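Local coordinates for protein serine--tRNA ligase, cytoplasmic (PDB 3QO8) that charges tRNA(Ser) with serine in two steps, first activating the amino acid with ATP as Ser-AMP and then passing it to the acceptor end of the tRNA, at residues Y327-I339 against K351-Y364. Sequence-based numbering, arbitrary orientation.
Sequences YQSLGLPYRVVGI and KYDLEAWFPFQQEY. With SSA (5'-O-(N-(L-seryl)-sulfamoyl)adenosine), chain D.
K351 meets I339 where two antiparallel strands of the class II synthetase catalytic sheet, 334-338 and 350-358, begin to pair as a beta hairpin. The backbone K351 O accepts from I339 N, while the aliphatic part of the lysine suits the isoleucine: K351 CE lies 3.7 Å from I339 CG1. At Y352 the opposite residue is G338, whose bare CA leaves room for the phenol ring; Y352 CD1 comes within 3.8 Å of G338 CA, and V336 CG1 packs against CD2 of the same ring. D353 exchanges two backbone bonds with V337, and its carboxylate, held by S369 of strand 363-372, a probable ATP-binding residue, rests against I339 CD1. L354 turns to the same sheet face as Y334 and places CD1 over the tyrosine ring, 3.9 Å from its centroid, a CH-pi contact. L354 also reaches Y327 at the end of helix 312-329, so one branched side chain joins helix to sheet. Beyond that helix, G331 closes a Schellman motif with positive phi; its N lies 3.2 Å from O4' of a second bound seryl-sulfamoyl adenosine, apart from the one in the catalytic pocket, and a side chain would strike that ribose oxygen. E355 and R335 exchange two backbone bonds, which puts their side chains on one sheet face for a salt bridge: OE1 accepts from R335 NE at 2.7 Å (155°) and, more bent, from R335 NH2 at 2.9 Å (135°). Small A356 fits beside Y334, CA to CA 3.9 Å. W357 N donates to P333 O from above the carbonyl plane, and the indole points its CE3 edge at one face of the Y364 ring. Across the opposite face runs R335: with CG between backbone N and carbonyl carbon (chi1 60°), its extended chain sets CD 3.8 Å from the Y364 centroid.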
# COMPACT_ATOMS: atom_id res chain seq x y z
N TYR A 327 10.53 -4.57 23.34
CA TYR A 327 10.38 -3.24 23.95
C TYR A 327 11.41 -2.98 25.04
O TYR A 327 11.88 -1.84 25.22
CB TYR A 327 8.93 -2.95 24.39
CG TYR A 327 8.12 -2.84 23.14
CD1 TYR A 327 8.13 -1.68 22.40
CD2 TYR A 327 7.44 -3.94 22.64
CE1 TYR A 327 7.44 -1.58 21.20
CE2 TYR A 327 6.74 -3.85 21.43
CZ TYR A 327 6.75 -2.68 20.72
OH TYR A 327 6.08 -2.59 19.52
N GLN A 328 11.79 -4.03 25.76
CA GLN A 328 12.86 -3.88 26.73
C GLN A 328 14.14 -3.45 26.04
O GLN A 328 14.89 -2.61 26.55
CB GLN A 328 13.09 -5.18 27.49
CG GLN A 328 11.96 -5.50 28.43
CD GLN A 328 12.27 -6.72 29.26
OE1 GLN A 328 13.43 -7.08 29.44
NE2 GLN A 328 11.22 -7.36 29.78
N SER A 329 14.38 -4.01 24.86
CA SER A 329 15.60 -3.72 24.10
C SER A 329 15.62 -2.27 23.60
O SER A 329 16.68 -1.71 23.33
CB SER A 329 15.74 -4.70 22.92
OG SER A 329 15.02 -4.25 21.78
N LEU A 330 14.44 -1.67 23.50
CA LEU A 330 14.34 -0.26 23.12
C LEU A 330 14.28 0.65 24.34
O LEU A 330 14.24 1.87 24.20
CB LEU A 330 13.10 -0.02 22.26
CG LEU A 330 13.12 -0.63 20.85
CD1 LEU A 330 11.71 -0.66 20.24
CD2 LEU A 330 14.07 0.18 19.98
N GLY A 331 14.26 0.06 25.53
CA GLY A 331 14.24 0.83 26.76
C GLY A 331 12.93 1.58 26.99
O GLY A 331 12.92 2.67 27.57
N LEU A 332 11.82 0.99 26.57
CA LEU A 332 10.53 1.66 26.69
C LEU A 332 9.72 1.02 27.83
O LEU A 332 9.46 -0.18 27.79
CB LEU A 332 9.75 1.58 25.35
CG LEU A 332 10.46 2.17 24.13
CD1 LEU A 332 9.69 1.96 22.82
CD2 LEU A 332 10.76 3.66 24.33
N PRO A 333 9.33 1.83 28.84
CA PRO A 333 8.56 1.27 29.96
C PRO A 333 7.21 0.81 29.43
O PRO A 333 6.69 1.44 28.52
CB PRO A 333 8.34 2.47 30.90
CG PRO A 333 9.22 3.57 30.40
CD PRO A 333 9.47 3.30 28.94
N TYR A 334 6.65 -0.27 29.98
CA TYR A 334 5.36 -0.74 29.50
C TYR A 334 4.63 -1.52 30.58
O TYR A 334 5.20 -1.82 31.62
CB TYR A 334 5.53 -1.63 28.25
CG TYR A 334 6.34 -2.88 28.52
CD1 TYR A 334 5.76 -4.00 29.11
CD2 TYR A 334 7.70 -2.94 28.21
CE1 TYR A 334 6.52 -5.15 29.39
CE2 TYR A 334 8.46 -4.08 28.48
CZ TYR A 334 7.87 -5.17 29.08
OH TYR A 334 8.61 -6.29 29.35
N ARG A 335 3.37 -1.83 30.32
CA ARG A 335 2.66 -2.82 31.10
C ARG A 335 1.98 -3.79 30.14
O ARG A 335 1.66 -3.43 29.01
CB ARG A 335 1.61 -2.17 32.01
CG ARG A 335 0.54 -1.37 31.27
CD ARG A 335 -0.52 -0.83 32.25
NE ARG A 335 -1.65 -0.21 31.55
CZ ARG A 335 -2.53 0.62 32.11
NH1 ARG A 335 -2.43 0.93 33.39
NH2 ARG A 335 -3.52 1.12 31.39
N VAL A 336 1.78 -5.02 30.59
CA VAL A 336 1.01 -6.02 29.85
C VAL A 336 -0.33 -6.23 30.55
O VAL A 336 -0.37 -6.45 31.78
CB VAL A 336 1.77 -7.35 29.77
CG1 VAL A 336 0.93 -8.42 29.04
CG2 VAL A 336 3.11 -7.15 29.07
N VAL A 337 -1.41 -6.14 29.79
CA VAL A 337 -2.75 -6.25 30.37
C VAL A 337 -3.58 -7.33 29.71
O VAL A 337 -3.55 -7.50 28.49
CB VAL A 337 -3.51 -4.90 30.32
CG1 VAL A 337 -2.76 -3.83 31.12
CG2 VAL A 337 -3.71 -4.43 28.89
N GLY A 338 -4.34 -8.06 30.52
CA GLY A 338 -5.25 -9.08 30.02
C GLY A 338 -6.58 -8.44 29.69
O GLY A 338 -7.31 -8.02 30.58
N ILE A 339 -6.90 -8.39 28.40
CA ILE A 339 -8.09 -7.70 27.92
C ILE A 339 -9.39 -8.39 28.36
O ILE A 339 -9.52 -9.62 28.25
CB ILE A 339 -8.06 -7.57 26.37
CG1 ILE A 339 -6.80 -6.82 25.93
CG2 ILE A 339 -9.31 -6.86 25.86
CD1 ILE A 339 -6.70 -5.38 26.49
N LYS A 351 -6.60 -12.48 24.84
CA LYS A 351 -5.75 -11.43 24.29
C LYS A 351 -5.01 -10.65 25.38
O LYS A 351 -5.59 -10.29 26.40
CB LYS A 351 -6.59 -10.47 23.46
CG LYS A 351 -5.80 -9.38 22.77
CD LYS A 351 -6.65 -8.69 21.74
CE LYS A 351 -7.14 -7.36 22.25
NZ LYS A 351 -8.13 -6.77 21.32
N TYR A 352 -3.72 -10.40 25.15
CA TYR A 352 -2.92 -9.52 26.00
C TYR A 352 -2.52 -8.33 25.16
O TYR A 352 -2.12 -8.49 24.01
CB TYR A 352 -1.61 -10.19 26.44
CG TYR A 352 -1.68 -11.10 27.65
CD1 TYR A 352 -2.88 -11.41 28.26
CD2 TYR A 352 -0.52 -11.64 28.18
CE1 TYR A 352 -2.92 -12.24 29.36
CE2 TYR A 352 -0.54 -12.48 29.26
CZ TYR A 352 -1.74 -12.77 29.86
OH TYR A 352 -1.74 -13.61 30.95
N ASP A 353 -2.58 -7.14 25.74
CA ASP A 353 -2.02 -5.97 25.08
C ASP A 353 -0.77 -5.54 25.84
O ASP A 353 -0.70 -5.64 27.07
CB ASP A 353 -3.01 -4.81 25.05
CG ASP A 353 -4.10 -4.97 23.99
OD1 ASP A 353 -4.17 -6.05 23.34
OD2 ASP A 353 -4.89 -4.02 23.82
N LEU A 354 0.24 -5.10 25.10
CA LEU A 354 1.37 -4.42 25.71
C LEU A 354 1.09 -2.95 25.45
O LEU A 354 0.88 -2.54 24.31
CB LEU A 354 2.71 -4.86 25.11
CG LEU A 354 3.97 -4.26 25.76
CD1 LEU A 354 5.15 -5.21 25.70
CD2 LEU A 354 4.33 -2.92 25.13
N GLU A 355 1.05 -2.18 26.52
CA GLU A 355 0.80 -0.75 26.46
C GLU A 355 2.03 -0.05 27.01
O GLU A 355 2.44 -0.29 28.15
CB GLU A 355 -0.43 -0.38 27.30
CG GLU A 355 -1.70 -1.19 27.00
CD GLU A 355 -2.85 -0.78 27.91
OE1 GLU A 355 -2.58 -0.40 29.06
OE2 GLU A 355 -4.01 -0.82 27.46
N ALA A 356 2.63 0.81 26.19
CA ALA A 356 3.90 1.43 26.56
C ALA A 356 3.62 2.79 27.18
O ALA A 356 2.61 3.42 26.88
CB ALA A 356 4.79 1.60 25.33
N TRP A 357 4.53 3.23 28.04
CA TRP A 357 4.38 4.51 28.70
C TRP A 357 4.73 5.67 27.77
O TRP A 357 5.82 5.71 27.20
CB TRP A 357 5.27 4.56 29.95
CG TRP A 357 5.15 5.84 30.75
CD1 TRP A 357 6.11 6.82 30.90
CD2 TRP A 357 4.02 6.27 31.52
NE1 TRP A 357 5.63 7.83 31.72
CE2 TRP A 357 4.35 7.51 32.11
CE3 TRP A 357 2.75 5.72 31.77
CZ2 TRP A 357 3.46 8.21 32.93
CZ3 TRP A 357 1.88 6.42 32.59
CH2 TRP A 357 2.24 7.65 33.16
N PHE A 358 3.80 6.60 27.62
CA PHE A 358 4.05 7.83 26.89
C PHE A 358 4.16 8.96 27.93
O PHE A 358 3.15 9.41 28.47
CB PHE A 358 2.89 8.11 25.91
CG PHE A 358 2.97 7.34 24.60
CD1 PHE A 358 2.89 5.95 24.58
CD2 PHE A 358 3.12 8.01 23.40
CE1 PHE A 358 2.96 5.23 23.37
CE2 PHE A 358 3.19 7.32 22.19
CZ PHE A 358 3.12 5.92 22.17
N PRO A 359 5.39 9.41 28.22
CA PRO A 359 5.54 10.30 29.39
C PRO A 359 4.96 11.70 29.20
O PRO A 359 4.62 12.32 30.20
CB PRO A 359 7.06 10.37 29.60
CG PRO A 359 7.64 10.06 28.23
CD PRO A 359 6.69 9.06 27.61
N PHE A 360 4.83 12.19 27.96
CA PHE A 360 4.21 13.50 27.80
C PHE A 360 2.72 13.37 28.08
O PHE A 360 2.15 14.17 28.79
CB PHE A 360 4.41 14.09 26.40
CG PHE A 360 3.64 15.37 26.20
CD1 PHE A 360 4.17 16.58 26.62
CD2 PHE A 360 2.36 15.36 25.66
CE1 PHE A 360 3.44 17.77 26.47
CE2 PHE A 360 1.63 16.54 25.51
CZ PHE A 360 2.18 17.75 25.92
N GLN A 361 2.12 12.35 27.49
CA GLN A 361 0.70 12.06 27.66
C GLN A 361 0.46 11.67 29.11
O GLN A 361 -0.64 11.82 29.63
CB GLN A 361 0.32 10.89 26.75
CG GLN A 361 0.92 10.97 25.32
CD GLN A 361 0.17 11.95 24.44
OE1 GLN A 361 -1.06 12.04 24.50
NE2 GLN A 361 0.90 12.70 23.62
N GLN A 362 1.51 11.17 29.74
CA GLN A 362 1.43 10.56 31.06
C GLN A 362 0.38 9.45 31.09
O GLN A 362 -0.43 9.38 32.00
CB GLN A 362 1.17 11.62 32.14
CG GLN A 362 2.23 12.73 32.20
CD GLN A 362 1.82 13.88 33.11
OE1 GLN A 362 1.80 13.74 34.34
NE2 GLN A 362 1.48 15.02 32.51
N GLU A 363 0.40 8.58 30.08
CA GLU A 363 -0.53 7.46 30.00
C GLU A 363 0.15 6.29 29.34
O GLU A 363 1.02 6.47 28.49
CB GLU A 363 -1.73 7.83 29.13
CG GLU A 363 -2.56 8.98 29.62
CD GLU A 363 -3.65 9.34 28.64
OE1 GLU A 363 -3.92 8.52 27.73
OE2 GLU A 363 -4.23 10.44 28.77
N TYR A 364 -0.26 5.09 29.70
CA TYR A 364 0.08 3.89 28.96
C TYR A 364 -0.77 3.84 27.70
O TYR A 364 -1.99 4.03 27.77
CB TYR A 364 -0.20 2.66 29.79
CG TYR A 364 0.82 2.40 30.89
CD1 TYR A 364 2.09 1.93 30.58
CD2 TYR A 364 0.48 2.59 32.23
CE1 TYR A 364 3.02 1.68 31.57
CE2 TYR A 364 1.41 2.34 33.24
CZ TYR A 364 2.67 1.88 32.90
OH TYR A 364 3.59 1.61 33.87
N10 SSA D . 20.80 -3.03 30.84
CA SSA D . 21.43 -2.02 30.01
CB SSA D . 21.82 -2.66 28.68
OG SSA D . 22.37 -1.67 27.80
C9 SSA D . 20.46 -0.89 29.78
O9 SSA D . 20.80 0.09 29.14
N8 SSA D . 19.24 -1.03 30.29
S1 SSA D . 18.07 0.02 29.96
O1S SSA D . 16.82 -0.54 30.38
O2S SSA D . 18.32 1.26 30.65
O5' SSA D . 18.06 0.29 28.45
C5' SSA D . 17.41 -0.60 27.54
C4' SSA D . 17.92 -0.29 26.13
O4' SSA D . 17.38 0.94 25.64
C3' SSA D . 19.43 -0.12 26.12
O3' SSA D . 20.08 -1.33 25.71
C2' SSA D . 19.69 0.98 25.11
O2' SSA D . 19.96 0.41 23.83
C1' SSA D . 18.39 1.75 25.03
N9 SSA D . 18.59 3.02 25.78
C8 SSA D . 18.13 3.32 27.00
N7 SSA D . 18.55 4.57 27.32
C5 SSA D . 19.27 5.04 26.29
C6 SSA D . 19.94 6.23 26.04
N6 SSA D . 19.95 7.24 26.96
N1 SSA D . 20.59 6.38 24.86
C2 SSA D . 20.60 5.41 23.94
N3 SSA D . 19.96 4.25 24.15
C4 SSA D . 19.30 4.05 25.32
O HOH W 1 6.31 0.75 33.58
O HOH W 2 -7.83 -11.52 27.41